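Long-range contacts in putative NADH-depentdent flavin oxidoreductase (Cupriavidus metallidurans, PDB 5OCS), which is an FMN-dependent ene-reductase of the Old Yellow Enzyme family, probably reducing activated carbon-carbon double bonds at the expense of a nicotinamide cofactor: residues T98-H103 against E176-H181; E56-S61 against T69-Y74; M230-T235 against A260-S265; F210-F215 against H252-R257. One frame throughout, in Å; residues are numbered along the deposited sequence.

Interaction 1: residues T98-H103 against E176-H181; sequences TIQLAH and EVHGAH
Gln-100 and Glu-176 both carry CG opposite the backbone N (chi1 -174° for Gln-100) and continue extended, which sends their polar ends along the same face of two parallel strands. There Gln-100 NE2 donates to Glu-176 OE2 over 2.9 Å, meeting the carboxylate on its anti side, with amide and carboxylate planes 50° apart. The same amide lies stacked on one face of the His-178 ring, the planes 25° apart, with Gln-100 CD 3.3 Å from His-178 CD2. One flat group thus both donates to the carboxylate and covers the imidazole. The imidazole is also steadied from the loop just after its own strand, Ala-180 N donating to His-178 ND1. Parallel pairing supports these contacts: Glu-176 N bonds Ile-99 O at 2.8 Å, Leu-101 N bonds Glu-176 O at 2.9 Å, and His-178 N reaches Leu-101 O at 3.0 Å. Gln-100 binds FMN, and Glu-176 backs a second FMN-binding residue: its OE2, shared with Gln-100, salt-bridges Arg-231, while OE1 accepts from His-263 and Trp-229. The pair belongs to the TIM barrel, strand 96-102 lying between 52-59 and 175-179, with Leu-101 on the other face packed against helix 150-169.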
loop_
_atom_site.group_PDB
_atom_site.type_symbol
_atom_site.label_atom_id
_atom_site.label_comp_id
_atom_site.label_asym_id
_atom_site.label_seq_id
_atom_site.Cartn_x
_atom_site.Cartn_y
_atom_site.Cartn_z
ATOM N N THR D 98 -17.450 1.818 1.372
ATOM C CA THR D 98 -18.679 1.720 0.588
ATOM C C THR D 98 -18.374 0.936 -0.679
ATOM O O THR D 98 -17.204 0.645 -0.985
ATOM C CB THR D 98 -19.223 3.121 0.239
ATOM O OG1 THR D 98 -18.273 3.859 -0.560
ATOM C CG2 THR D 98 -19.483 3.894 1.575
ATOM N N ILE D 99 -19.394 0.631 -1.464
ATOM C CA ILE D 99 -19.200 -0.219 -2.627
ATOM C C ILE D 99 -20.059 0.256 -3.795
ATOM O O ILE D 99 -21.189 0.688 -3.611
ATOM C CB ILE D 99 -19.495 -1.702 -2.305
ATOM C CG1 ILE D 99 -18.984 -2.627 -3.413
ATOM C CG2 ILE D 99 -20.993 -1.953 -1.954
ATOM C CD1 ILE D 99 -18.842 -4.051 -2.936
ATOM N N GLN D 100 -19.506 0.178 -4.990
ATOM C CA GLN D 100 -20.239 0.487 -6.239
ATOM C C GLN D 100 -20.827 -0.792 -6.798
ATOM O O GLN D 100 -20.094 -1.739 -7.124
ATOM C CB GLN D 100 -19.301 1.143 -7.247
ATOM C CG GLN D 100 -20.007 1.619 -8.488
ATOM C CD GLN D 100 -19.041 2.065 -9.532
ATOM O OE1 GLN D 100 -18.318 1.246 -10.112
ATOM N NE2 GLN D 100 -19.050 3.357 -9.827
ATOM N N LEU D 101 -22.159 -0.896 -6.810
ATOM C CA LEU D 101 -22.804 -2.046 -7.399
ATOM C C LEU D 101 -23.083 -1.724 -8.869
ATOM O O LEU D 101 -23.542 -0.615 -9.200
ATOM C CB LEU D 101 -24.084 -2.356 -6.650
ATOM C CG LEU D 101 -23.972 -2.886 -5.235
ATOM C CD1 LEU D 101 -25.379 -3.207 -4.734
ATOM C CD2 LEU D 101 -23.059 -4.113 -5.119
ATOM N N ALA D 102 -22.850 -2.708 -9.724
ATOM C CA ALA D 102 -22.730 -2.476 -11.154
ATOM C C ALA D 102 -23.297 -3.607 -11.991
ATOM O O ALA D 102 -23.396 -4.738 -11.575
ATOM C CB ALA D 102 -21.269 -2.272 -11.500
ATOM N N HIS D 103 -23.670 -3.249 -13.212
ATOM C CA HIS D 103 -24.023 -4.184 -14.259
ATOM C C HIS D 103 -23.627 -3.486 -15.582
ATOM O O HIS D 103 -24.064 -2.359 -15.842
ATOM C CB HIS D 103 -25.516 -4.434 -14.239
ATOM C CG HIS D 103 -25.944 -5.579 -15.098
ATOM N ND1 HIS D 103 -25.723 -5.618 -16.458
ATOM C CD2 HIS D 103 -26.630 -6.696 -14.797
ATOM C CE1 HIS D 103 -26.227 -6.734 -16.950
ATOM N NE2 HIS D 103 -26.787 -7.405 -15.953
ATOM N N GLU D 176 -23.036 2.840 -3.820
ATOM C CA GLU D 176 -23.135 3.670 -5.019
ATOM C C GLU D 176 -23.690 2.829 -6.145
ATOM O O GLU D 176 -23.095 1.812 -6.541
ATOM C CB GLU D 176 -21.759 4.219 -5.393
ATOM C CG GLU D 176 -21.759 4.975 -6.722
ATOM C CD GLU D 176 -20.495 5.774 -6.953
ATOM O OE1 GLU D 176 -20.200 6.682 -6.145
ATOM O OE2 GLU D 176 -19.815 5.485 -7.969
ATOM N N VAL D 177 -24.858 3.212 -6.657
ATOM C CA VAL D 177 -25.459 2.435 -7.743
ATOM C C VAL D 177 -24.881 3.070 -9.002
ATOM O O VAL D 177 -24.927 4.293 -9.204
ATOM C CB VAL D 177 -27.006 2.565 -7.751
ATOM C CG1 VAL D 177 -27.589 1.912 -8.979
ATOM C CG2 VAL D 177 -27.585 1.944 -6.484
ATOM N N HIS D 178 -24.331 2.235 -9.852
ATOM C CA HIS D 178 -23.600 2.704 -11.017
ATOM C C HIS D 178 -24.557 3.002 -12.169
ATOM O O HIS D 178 -25.010 2.092 -12.828
ATOM C CB HIS D 178 -22.559 1.673 -11.437
ATOM C CG HIS D 178 -21.457 2.221 -12.297
ATOM N ND1 HIS D 178 -21.523 3.446 -12.930
ATOM C CD2 HIS D 178 -20.248 1.702 -12.623
ATOM C CE1 HIS D 178 -20.409 3.654 -13.609
ATOM N NE2 HIS D 178 -19.615 2.614 -13.430
ATOM N N GLY D 179 -24.808 4.280 -12.392
ATOM C CA GLY D 179 -25.633 4.770 -13.523
ATOM C C GLY D 179 -24.859 5.475 -14.620
ATOM O O GLY D 179 -25.450 6.195 -15.414
ATOM N N ALA D 180 -23.548 5.268 -14.715
ATOM C CA ALA D 180 -22.698 6.025 -15.625
ATOM C C ALA D 180 -21.818 5.101 -16.486
ATOM O O ALA D 180 -22.065 3.912 -16.574
ATOM C CB ALA D 180 -21.869 7.005 -14.818
ATOM N N HIS D 181 -20.834 5.703 -17.153
ATOM C CA HIS D 181 -19.805 5.005 -17.961
ATOM C C HIS D 181 -20.379 4.101 -19.054
ATOM O O HIS D 181 -19.778 3.103 -19.456
ATOM C CB HIS D 181 -18.782 4.244 -17.086
ATOM C CG HIS D 181 -17.441 4.086 -17.757
ATOM N ND1 HIS D 181 -16.537 5.123 -17.864
ATOM C CD2 HIS D 181 -16.879 3.038 -18.406
ATOM C CE1 HIS D 181 -15.470 4.717 -18.533
ATOM N NE2 HIS D 181 -15.653 3.454 -18.875
HETATM O O HOH W 1 -25.315 0.138 -14.521
#

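Interaction 2: residues E56-S61 against T69-Y74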
loop_
_atom_site.group_PDB
_atom_site.type_symbol
_atom_site.label_atom_id
_atom_site.label_comp_id
_atom_site.label_asym_id
_atom_site.label_seq_id
_atom_site.Cartn_x
_atom_site.Cartn_y
_atom_site.Cartn_z
ATOM N N GLU D 56 -14.450 -0.835 -6.083
ATOM C CA GLU D 56 -14.675 -0.910 -7.505
ATOM C C GLU D 56 -16.038 -1.490 -7.895
ATOM O O GLU D 56 -16.681 -2.212 -7.132
ATOM C CB GLU D 56 -13.622 -1.799 -8.168
ATOM C CG GLU D 56 -13.725 -3.267 -7.821
ATOM C CD GLU D 56 -12.485 -4.046 -8.242
ATOM O OE1 GLU D 56 -12.379 -4.424 -9.436
ATOM O OE2 GLU D 56 -11.624 -4.271 -7.369
ATOM N N ALA D 57 -16.399 -1.243 -9.137
ATOM C CA ALA D 57 -17.597 -1.818 -9.735
ATOM C C ALA D 57 -17.718 -3.301 -9.436
ATOM O O ALA D 57 -16.885 -4.143 -9.875
ATOM C CB ALA D 57 -17.602 -1.587 -11.256
ATOM N N THR D 58 -18.745 -3.635 -8.666
ATOM C CA THR D 58 -18.957 -4.968 -8.219
ATOM C C THR D 58 -20.216 -5.532 -8.878
ATOM O O THR D 58 -21.316 -5.020 -8.668
ATOM C CB THR D 58 -19.069 -4.962 -6.689
ATOM O OG1 THR D 58 -17.793 -4.558 -6.158
ATOM C CG2 THR D 58 -19.415 -6.353 -6.152
ATOM N N ALA D 59 -20.018 -6.565 -9.693
ATOM C CA ALA D 59 -21.072 -7.133 -10.532
ATOM C C ALA D 59 -22.167 -7.765 -9.689
ATOM O O ALA D 59 -21.896 -8.535 -8.755
ATOM C CB ALA D 59 -20.480 -8.156 -11.496
ATOM N N VAL D 60 -23.413 -7.436 -10.029
ATOM C CA VAL D 60 -24.575 -8.033 -9.406
ATOM C C VAL D 60 -24.906 -9.447 -9.936
ATOM O O VAL D 60 -25.737 -10.133 -9.343
ATOM C CB VAL D 60 -25.814 -7.074 -9.451
ATOM C CG1 VAL D 60 -25.472 -5.733 -8.790
ATOM C CG2 VAL D 60 -26.310 -6.859 -10.893
ATOM N N SER D 61 -24.254 -9.873 -11.005
ATOM C CA SER D 61 -24.461 -11.203 -11.586
ATOM C C SER D 61 -23.273 -11.448 -12.446
ATOM O O SER D 61 -22.604 -10.508 -12.865
ATOM C CB SER D 61 -25.753 -11.226 -12.430
ATOM O OG SER D 61 -25.705 -10.320 -13.524
ATOM N N THR D 69 -12.685 -11.042 -15.145
ATOM C CA THR D 69 -11.999 -10.891 -13.866
ATOM C C THR D 69 -12.525 -9.712 -13.029
ATOM O O THR D 69 -11.858 -9.297 -12.089
ATOM C CB THR D 69 -10.490 -10.825 -14.062
ATOM O OG1 THR D 69 -10.143 -9.837 -15.012
ATOM C CG2 THR D 69 -9.934 -12.151 -14.552
ATOM N N ASP D 70 -13.736 -9.227 -13.324
ATOM C CA ASP D 70 -14.366 -8.302 -12.422
ATOM C C ASP D 70 -14.700 -8.888 -11.054
ATOM O O ASP D 70 -15.089 -10.069 -10.926
ATOM C CB ASP D 70 -15.681 -7.800 -12.993
ATOM C CG ASP D 70 -15.495 -6.714 -14.030
ATOM O OD1 ASP D 70 -14.419 -6.612 -14.675
ATOM O OD2 ASP D 70 -16.486 -5.922 -14.142
ATOM N N LEU D 71 -14.645 -8.010 -10.063
ATOM C CA LEU D 71 -15.148 -8.268 -8.720
ATOM C C LEU D 71 -16.671 -8.462 -8.787
ATOM O O LEU D 71 -17.344 -7.791 -9.575
ATOM C CB LEU D 71 -14.779 -7.121 -7.762
ATOM C CG LEU D 71 -14.966 -7.481 -6.288
ATOM C CD1 LEU D 71 -14.021 -8.599 -5.837
ATOM C CD2 LEU D 71 -14.814 -6.218 -5.457
ATOM N N GLY D 72 -17.167 -9.438 -8.040
ATOM C CA GLY D 72 -18.576 -9.739 -7.982
ATOM C C GLY D 72 -19.073 -9.880 -6.558
ATOM O O GLY D 72 -18.292 -10.085 -5.623
ATOM N N LEU D 73 -20.376 -9.757 -6.393
ATOM C CA LEU D 73 -21.026 -10.073 -5.130
ATOM C C LEU D 73 -22.340 -10.791 -5.368
ATOM O O LEU D 73 -23.430 -10.300 -4.988
ATOM C CB LEU D 73 -21.209 -8.792 -4.329
ATOM C CG LEU D 73 -21.536 -8.982 -2.860
ATOM C CD1 LEU D 73 -20.554 -9.940 -2.173
ATOM C CD2 LEU D 73 -21.591 -7.629 -2.168
ATOM N N TYR D 74 -22.226 -11.927 -6.037
ATOM C CA TYR D 74 -23.391 -12.609 -6.581
ATOM C C TYR D 74 -23.539 -14.043 -6.101
ATOM O O TYR D 74 -24.440 -14.775 -6.554
ATOM C CB TYR D 74 -23.451 -12.456 -8.122
ATOM C CG TYR D 74 -22.197 -12.854 -8.909
ATOM C CD1 TYR D 74 -21.759 -14.177 -8.977
ATOM C CD2 TYR D 74 -21.463 -11.909 -9.610
ATOM C CE1 TYR D 74 -20.625 -14.537 -9.720
ATOM C CE2 TYR D 74 -20.340 -12.251 -10.377
ATOM C CZ TYR D 74 -19.920 -13.566 -10.434
ATOM O OH TYR D 74 -18.801 -13.886 -11.168
HETATM O O HOH W 2 -14.455 -5.236 -10.752
HETATM O O HOH W 3 -11.387 -6.983 -9.650
HETATM O O HOH W 4 -12.615 -5.172 -12.814
HETATM O O HOH W 5 -18.235 -5.477 -12.148
#
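Ala-59 uses both of its backbone polar groups across this contact: its N donates to Leu-71 O at 2.9 Å, nearly straight at 173°, and its O accepts from Leu-73 N at 3.1 Å. These two bonds bracket Gly-72 in a single bridge between the end of a barrel strand and the loop that follows it. Leu-71 N, by contrast, donates to water 2 at 2.9 Å, which is within hydrogen-bonding distance of Glu-56 OE1 and Ala-57 O. Water 5 makes a second link, donating to Ala-57 O and, at 2.7 Å, to Asp-70 OD2. Glu-56 OE1 also accepts from water 3 and from the backbone N of Gln-26, so several donors converge on this buried oxygen. Asp-70 is further held by Ile-66 N and Thr-67 OG1. Thr-58 OG1 turns back to Glu-56 O at 2.8 Å. That rotation, with chi1 -65°, leaves its CG2 lying 3.5 Å from Leu-73 CB. Leu-71 CD2 packs on Thr-58 OG1 and Glu-56 CG, its side chain running alongside the threonine and crossing the glutamate at about a right angle, and Tyr-74 brings the edge of its ring to Ala-59 O, CD2 at 3.5 Å. Ala-57 is an FMN-binding residue, which places the strand at the flavin site. Strand 52-59 pairs on with 96-102, Val-60 touches helix 150-169, and the 69-74 loop leads into helix 76-92.

Interaction 3: residues M230-T235 against A260-S265. With CIT (citric acid), chain J.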
loop_
_atom_site.group_PDB
_atom_site.type_symbol
_atom_site.label_atom_id
_atom_site.label_comp_id
_atom_site.label_asym_id
_atom_site.label_seq_id
_atom_site.Cartn_x
_atom_site.Cartn_y
_atom_site.Cartn_z
ATOM N N MET D 230 -26.362 7.384 -6.280
ATOM C CA MET D 230 -26.089 6.967 -7.654
ATOM C C MET D 230 -24.959 7.754 -8.255
ATOM O O MET D 230 -24.798 8.963 -8.004
ATOM C CB MET D 230 -27.348 7.130 -8.542
ATOM C CG MET D 230 -27.239 6.472 -9.915
ATOM S SD MET D 230 -28.778 6.585 -10.872
ATOM C CE MET D 230 -29.765 5.438 -9.972
ATOM N N ARG D 231 -24.242 7.072 -9.145
ATOM C CA ARG D 231 -23.215 7.656 -9.977
ATOM C C ARG D 231 -23.849 7.995 -11.306
ATOM O O ARG D 231 -24.462 7.126 -11.900
ATOM C CB ARG D 231 -22.100 6.622 -10.204
ATOM C CG ARG D 231 -20.950 7.072 -11.089
ATOM C CD ARG D 231 -20.136 8.195 -10.476
ATOM N NE ARG D 231 -18.795 8.247 -11.081
ATOM C CZ ARG D 231 -17.742 7.506 -10.734
ATOM N NH1 ARG D 231 -17.785 6.704 -9.687
ATOM N NH2 ARG D 231 -16.618 7.631 -11.426
ATOM N N VAL D 232 -23.696 9.255 -11.755
ATOM C CA VAL D 232 -24.351 9.725 -12.979
ATOM C C VAL D 232 -23.350 10.414 -13.867
ATOM O O VAL D 232 -22.506 11.167 -13.384
ATOM C CB VAL D 232 -25.488 10.721 -12.660
ATOM C CG1 VAL D 232 -26.184 11.190 -13.945
ATOM C CG2 VAL D 232 -26.524 10.102 -11.704
ATOM N N SER D 233 -23.422 10.154 -15.180
ATOM C CA SER D 233 -22.601 10.909 -16.120
ATOM C C SER D 233 -23.194 12.277 -16.360
ATOM O O SER D 233 -24.363 12.342 -16.669
ATOM C CB SER D 233 -22.547 10.185 -17.463
ATOM O OG SER D 233 -21.792 10.977 -18.362
ATOM N N ALA D 234 -22.421 13.358 -16.228
ATOM C CA ALA D 234 -22.992 14.703 -16.396
ATOM C C ALA D 234 -23.691 14.858 -17.734
ATOM O O ALA D 234 -24.759 15.479 -17.807
ATOM C CB ALA D 234 -21.913 15.749 -16.258
ATOM N N THR D 235 -23.040 14.348 -18.781
ATOM C CA THR D 235 -23.527 14.472 -20.147
ATOM C C THR D 235 -22.741 13.543 -21.086
ATOM O O THR D 235 -21.583 13.205 -20.817
ATOM C CB THR D 235 -23.433 15.942 -20.654
ATOM O OG1 THR D 235 -23.976 16.045 -21.991
ATOM C CG2 THR D 235 -21.992 16.470 -20.672
ATOM N N ALA D 260 -28.772 9.674 -0.728
ATOM C CA ALA D 260 -27.902 10.422 0.160
ATOM C C ALA D 260 -27.022 11.450 -0.541
ATOM O O ALA D 260 -26.518 12.377 0.086
ATOM C CB ALA D 260 -27.018 9.461 0.944
ATOM N N ALA D 261 -26.810 11.249 -1.846
ATOM C CA ALA D 261 -25.888 12.034 -2.603
ATOM C C ALA D 261 -26.133 11.818 -4.070
ATOM O O ALA D 261 -26.954 10.996 -4.485
ATOM C CB ALA D 261 -24.443 11.655 -2.236
ATOM N N VAL D 262 -25.373 12.545 -4.859
ATOM C CA VAL D 262 -25.169 12.187 -6.261
ATOM C C VAL D 262 -23.681 12.351 -6.602
ATOM O O VAL D 262 -23.021 13.326 -6.201
ATOM C CB VAL D 262 -26.116 12.982 -7.207
ATOM C CG1 VAL D 262 -25.804 14.451 -7.169
ATOM C CG2 VAL D 262 -26.006 12.479 -8.645
ATOM N N HIS D 263 -23.129 11.365 -7.318
ATOM C CA HIS D 263 -21.742 11.386 -7.699
ATOM C C HIS D 263 -21.712 11.658 -9.189
ATOM O O HIS D 263 -22.200 10.836 -9.973
ATOM C CB HIS D 263 -21.119 10.025 -7.355
ATOM C CG HIS D 263 -19.629 9.975 -7.472
ATOM N ND1 HIS D 263 -18.900 8.869 -7.058
ATOM C CD2 HIS D 263 -18.720 10.877 -7.902
ATOM C CE1 HIS D 263 -17.611 9.096 -7.262
ATOM N NE2 HIS D 263 -17.475 10.297 -7.782
ATOM N N VAL D 264 -21.140 12.792 -9.570
ATOM C CA VAL D 264 -21.288 13.330 -10.935
ATOM C C VAL D 264 -19.984 13.119 -11.668
ATOM O O VAL D 264 -18.964 13.671 -11.268
ATOM C CB VAL D 264 -21.637 14.828 -10.905
ATOM C CG1 VAL D 264 -21.712 15.411 -12.307
ATOM C CG2 VAL D 264 -22.943 15.075 -10.129
ATOM N N SER D 265 -20.006 12.326 -12.746
ATOM C CA SER D 265 -18.824 12.179 -13.583
ATOM C C SER D 265 -18.624 13.424 -14.445
ATOM O O SER D 265 -19.477 14.299 -14.471
ATOM C CB SER D 265 -18.906 10.904 -14.409
ATOM O OG SER D 265 -18.587 9.791 -13.531
HETATM C C1 CIT J . -14.570 5.833 -14.988
HETATM O O1 CIT J . -13.846 5.040 -15.669
HETATM O O2 CIT J . -15.676 5.510 -14.472
HETATM C C2 CIT J . -14.035 7.245 -14.820
HETATM C C3 CIT J . -15.013 8.423 -15.061
HETATM O O7 CIT J . -15.516 8.908 -13.803
HETATM C C4 CIT J . -14.199 9.553 -15.704
HETATM C C5 CIT J . -14.964 10.861 -15.855
HETATM O O3 CIT J . -14.669 11.600 -16.819
HETATM O O4 CIT J . -15.829 11.169 -15.013
HETATM C C6 CIT J . -16.192 8.087 -15.984
HETATM O O5 CIT J . -15.960 7.610 -17.112
HETATM O O6 CIT J . -17.373 8.304 -15.621
#
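Two successive parallel strands of the TIM barrel, 228-233 and 262-265, meet here as the beta strands of a right-handed beta-alpha-beta unit, and Arg-231 on the first is an FMN-binding residue. Arg-231 lies alongside His-263, both pointing the same way. Its CD sits over the imidazole face in a CH-pi contact, 3.8 Å from the ring centroid, and its guanidinium passes on with the two planes 31° apart. The bend at chi2 (66°) in the arginine chain carries NE to Ser-265 OG, a 2.9 Å bond with the hydroxyl in the guanidinium plane. Farther round the edge, NH2 donates to O7 of a citrate at 2.9 Å, and Ser-265 OG donates to citrate O6 at 2.8 Å. The citrate, probably from the crystallisation liquor, thus lies against an FMN-binding arginine in a chain that has no flavin bound. Glu-176, with OE2 toward Arg-231 and OE1 toward His-263, probably fixes the rotation of both groups. His-263 NE2 is engaged by Ser-322 OG. The backbones run in register through His-263 N to Met-230 O (3.0 Å), Val-232 N to His-263 O (2.8 Å) and Ser-265 N to Val-232 O (2.8 Å). On the other face Val-232 CG2 meets Val-262 CG2. That apolar side is covered by helix 244-256, which connects the strands, while strands 175-179 and 297-300 continue the barrel beyond each partner.

Interaction 4: residues F210-F215 against H252-R257; sequences FPLEVF and HELKAR
This is helix-helix packing in the outer layer of the TIM barrel, where helices 204-221 and 244-256 run side by side with their local axes 11.1 Å apart and 26° from parallel. Mostly side chains bridge them, and no hydrogen bond joins 210-215 to 252-257. Leu-212 fills the centre: CD1 rests 3.7 Å from Glu-253 CB, CD2 meets Leu-254 CD2 at 4.0 Å, and CB lies over one face of the Arg-257 guanidinium. Deeper in, Leu-254 CD2 sits over the Phe-215 ring in a CH-pi contact, 4.0 Å from its centroid and 15° off the normal. The ring edge faces the backbone, with CE2 3.5 Å from Arg-257 O. Arg-257 follows the helix end and folds back along it. With its chain extended from CG to NE, it grips Glu-253 side-on, NE at 3.0 Å and NH2 at 3.2 Å both meeting OE1 in the guanidinium plane. Its NH1 forms a salt bridge with Asp-216, tying the arginine to the other helix. The two carboxylates probably balance the arginine's charge at the outer side. Toward the barrel, Phe-215 and Leu-254 both press on Met-230 of strand 228-233, while Phe-210 and Val-214 turn to helix 150-169.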
loop_
_atom_site.group_PDB
_atom_site.type_symbol
_atom_site.label_atom_id
_atom_site.label_comp_id
_atom_site.label_asym_id
_atom_site.label_seq_id
_atom_site.Cartn_x
_atom_site.Cartn_y
_atom_site.Cartn_z
ATOM N N PHE D 210 -36.338 2.708 -15.218
ATOM C CA PHE D 210 -35.666 1.499 -14.734
ATOM C C PHE D 210 -34.483 1.819 -13.813
ATOM O O PHE D 210 -34.389 1.207 -12.716
ATOM C CB PHE D 210 -35.253 0.597 -15.883
ATOM C CG PHE D 210 -34.602 -0.705 -15.450
ATOM C CD1 PHE D 210 -35.282 -1.611 -14.620
ATOM C CD2 PHE D 210 -33.291 -0.996 -15.799
ATOM C CE1 PHE D 210 -34.699 -2.810 -14.230
ATOM C CE2 PHE D 210 -32.695 -2.213 -15.414
ATOM C CZ PHE D 210 -33.402 -3.116 -14.627
ATOM N N PRO D 211 -33.597 2.781 -14.196
ATOM C CA PRO D 211 -32.575 3.196 -13.225
ATOM C C PRO D 211 -33.150 3.604 -11.839
ATOM O O PRO D 211 -32.592 3.238 -10.788
ATOM C CB PRO D 211 -31.914 4.403 -13.903
ATOM C CG PRO D 211 -31.990 4.018 -15.352
ATOM C CD PRO D 211 -33.313 3.346 -15.532
ATOM N N LEU D 212 -34.271 4.339 -11.849
ATOM C CA LEU D 212 -34.916 4.711 -10.592
ATOM C C LEU D 212 -35.567 3.522 -9.887
ATOM O O LEU D 212 -35.554 3.499 -8.644
ATOM C CB LEU D 212 -35.875 5.892 -10.784
ATOM C CG LEU D 212 -35.134 7.188 -11.114
ATOM C CD1 LEU D 212 -36.115 8.267 -11.546
ATOM C CD2 LEU D 212 -34.279 7.693 -9.985
ATOM N N GLU D 213 -36.098 2.546 -10.624
ATOM C CA GLU D 213 -36.593 1.277 -10.004
ATOM C C GLU D 213 -35.465 0.554 -9.274
ATOM O O GLU D 213 -35.631 0.043 -8.159
ATOM C CB GLU D 213 -37.211 0.324 -11.008
ATOM C CG GLU D 213 -38.572 0.821 -11.507
ATOM C CD GLU D 213 -39.120 0.012 -12.626
ATOM O OE1 GLU D 213 -38.428 -0.929 -13.076
ATOM O OE2 GLU D 213 -40.265 0.311 -13.058
ATOM N N VAL D 214 -34.306 0.516 -9.923
ATOM C CA VAL D 214 -33.156 -0.193 -9.343
ATOM C C VAL D 214 -32.718 0.536 -8.099
ATOM O O VAL D 214 -32.539 -0.112 -7.026
ATOM C CB VAL D 214 -31.992 -0.325 -10.346
ATOM C CG1 VAL D 214 -30.752 -0.954 -9.696
ATOM C CG2 VAL D 214 -32.446 -1.189 -11.492
ATOM N N PHE D 215 -32.540 1.861 -8.210
ATOM C CA PHE D 215 -32.163 2.665 -7.057
ATOM C C PHE D 215 -33.158 2.432 -5.915
ATOM O O PHE D 215 -32.751 2.215 -4.760
ATOM C CB PHE D 215 -32.117 4.157 -7.355
ATOM C CG PHE D 215 -31.961 4.976 -6.137
ATOM C CD1 PHE D 215 -30.702 5.217 -5.611
ATOM C CD2 PHE D 215 -33.074 5.440 -5.461
ATOM C CE1 PHE D 215 -30.561 5.899 -4.436
ATOM C CE2 PHE D 215 -32.937 6.127 -4.283
ATOM C CZ PHE D 215 -31.672 6.367 -3.772
ATOM N N HIS D 252 -32.818 15.452 -9.156
ATOM C CA HIS D 252 -34.058 15.824 -8.408
ATOM C C HIS D 252 -34.849 14.581 -7.976
ATOM O O HIS D 252 -35.328 14.490 -6.828
ATOM C CB HIS D 252 -34.998 16.792 -9.208
ATOM C CG HIS D 252 -34.515 18.215 -9.291
ATOM N ND1 HIS D 252 -34.396 19.034 -8.191
ATOM C CD2 HIS D 252 -34.163 18.970 -10.354
ATOM C CE1 HIS D 252 -33.969 20.223 -8.568
ATOM N NE2 HIS D 252 -33.802 20.207 -9.875
ATOM N N GLU D 253 -35.020 13.626 -8.881
ATOM C CA GLU D 253 -35.709 12.395 -8.539
ATOM C C GLU D 253 -34.990 11.608 -7.476
ATOM O O GLU D 253 -35.634 11.108 -6.550
ATOM C CB GLU D 253 -35.944 11.521 -9.740
ATOM C CG GLU D 253 -37.083 11.985 -10.621
ATOM C CD GLU D 253 -38.426 11.926 -9.912
ATOM O OE1 GLU D 253 -38.670 11.049 -9.060
ATOM O OE2 GLU D 253 -39.228 12.811 -10.187
ATOM N N LEU D 254 -33.661 11.530 -7.591
ATOM C CA LEU D 254 -32.863 10.824 -6.571
ATOM C C LEU D 254 -33.082 11.444 -5.186
ATOM O O LEU D 254 -33.320 10.731 -4.210
ATOM C CB LEU D 254 -31.377 10.858 -6.937
ATOM C CG LEU D 254 -31.056 9.966 -8.137
ATOM C CD1 LEU D 254 -29.696 10.297 -8.723
ATOM C CD2 LEU D 254 -31.105 8.519 -7.728
ATOM N N LYS D 255 -33.047 12.764 -5.123
ATOM C CA LYS D 255 -33.296 13.463 -3.861
ATOM C C LYS D 255 -34.676 13.150 -3.276
ATOM O O LYS D 255 -34.801 12.850 -2.089
ATOM C CB LYS D 255 -33.120 14.956 -4.041
ATOM C CG LYS D 255 -33.342 15.741 -2.767
ATOM C CD LYS D 255 -32.825 17.145 -2.883
ATOM C CE LYS D 255 -33.110 17.933 -1.604
ATOM N NZ LYS D 255 -32.232 19.132 -1.594
ATOM N N ALA D 256 -35.707 13.184 -4.107
ATOM C CA ALA D 256 -37.076 12.888 -3.663
ATOM C C ALA D 256 -37.243 11.438 -3.239
ATOM O O ALA D 256 -38.084 11.118 -2.396
ATOM C CB ALA D 256 -38.067 13.191 -4.783
ATOM N N ARG D 257 -36.428 10.544 -3.789
ATOM C CA ARG D 257 -36.485 9.156 -3.427
ATOM C C ARG D 257 -35.486 8.766 -2.324
ATOM O O ARG D 257 -35.293 7.617 -2.086
ATOM C CB ARG D 257 -36.294 8.299 -4.676
ATOM C CG ARG D 257 -37.503 8.399 -5.625
ATOM C CD ARG D 257 -37.191 7.845 -6.984
ATOM N NE ARG D 257 -38.150 8.298 -8.005
ATOM C CZ ARG D 257 -38.888 7.507 -8.784
ATOM N NH1 ARG D 257 -38.825 6.186 -8.704
ATOM N NH2 ARG D 257 -39.693 8.058 -9.686
#

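In the fold
Interactions 1 and 3 are neighbouring strand pairs of one barrel, since 175-179 and 228-233 adjoin, and the shared carboxylate of Glu-176 joins their polar faces beside the flavin site. Interaction 2 extends the wall the other way: Gln-100 O and Thr-58 N lie 2.8 Å apart, probably hydrogen-bonded, but its partner is an irregular loop joined by two direct backbone bonds and supplemented by waters. Interaction 4 belongs to the helical layer, its centre about 17 Å from that of the chain, against about 5 Å for interaction 1. Met-230, with Val-262, joins it to interaction 3 by packing. Chemistry follows place: buried polar networks near the cofactor site, apolar contact between barrel and helices, ion pairs at the outer rim.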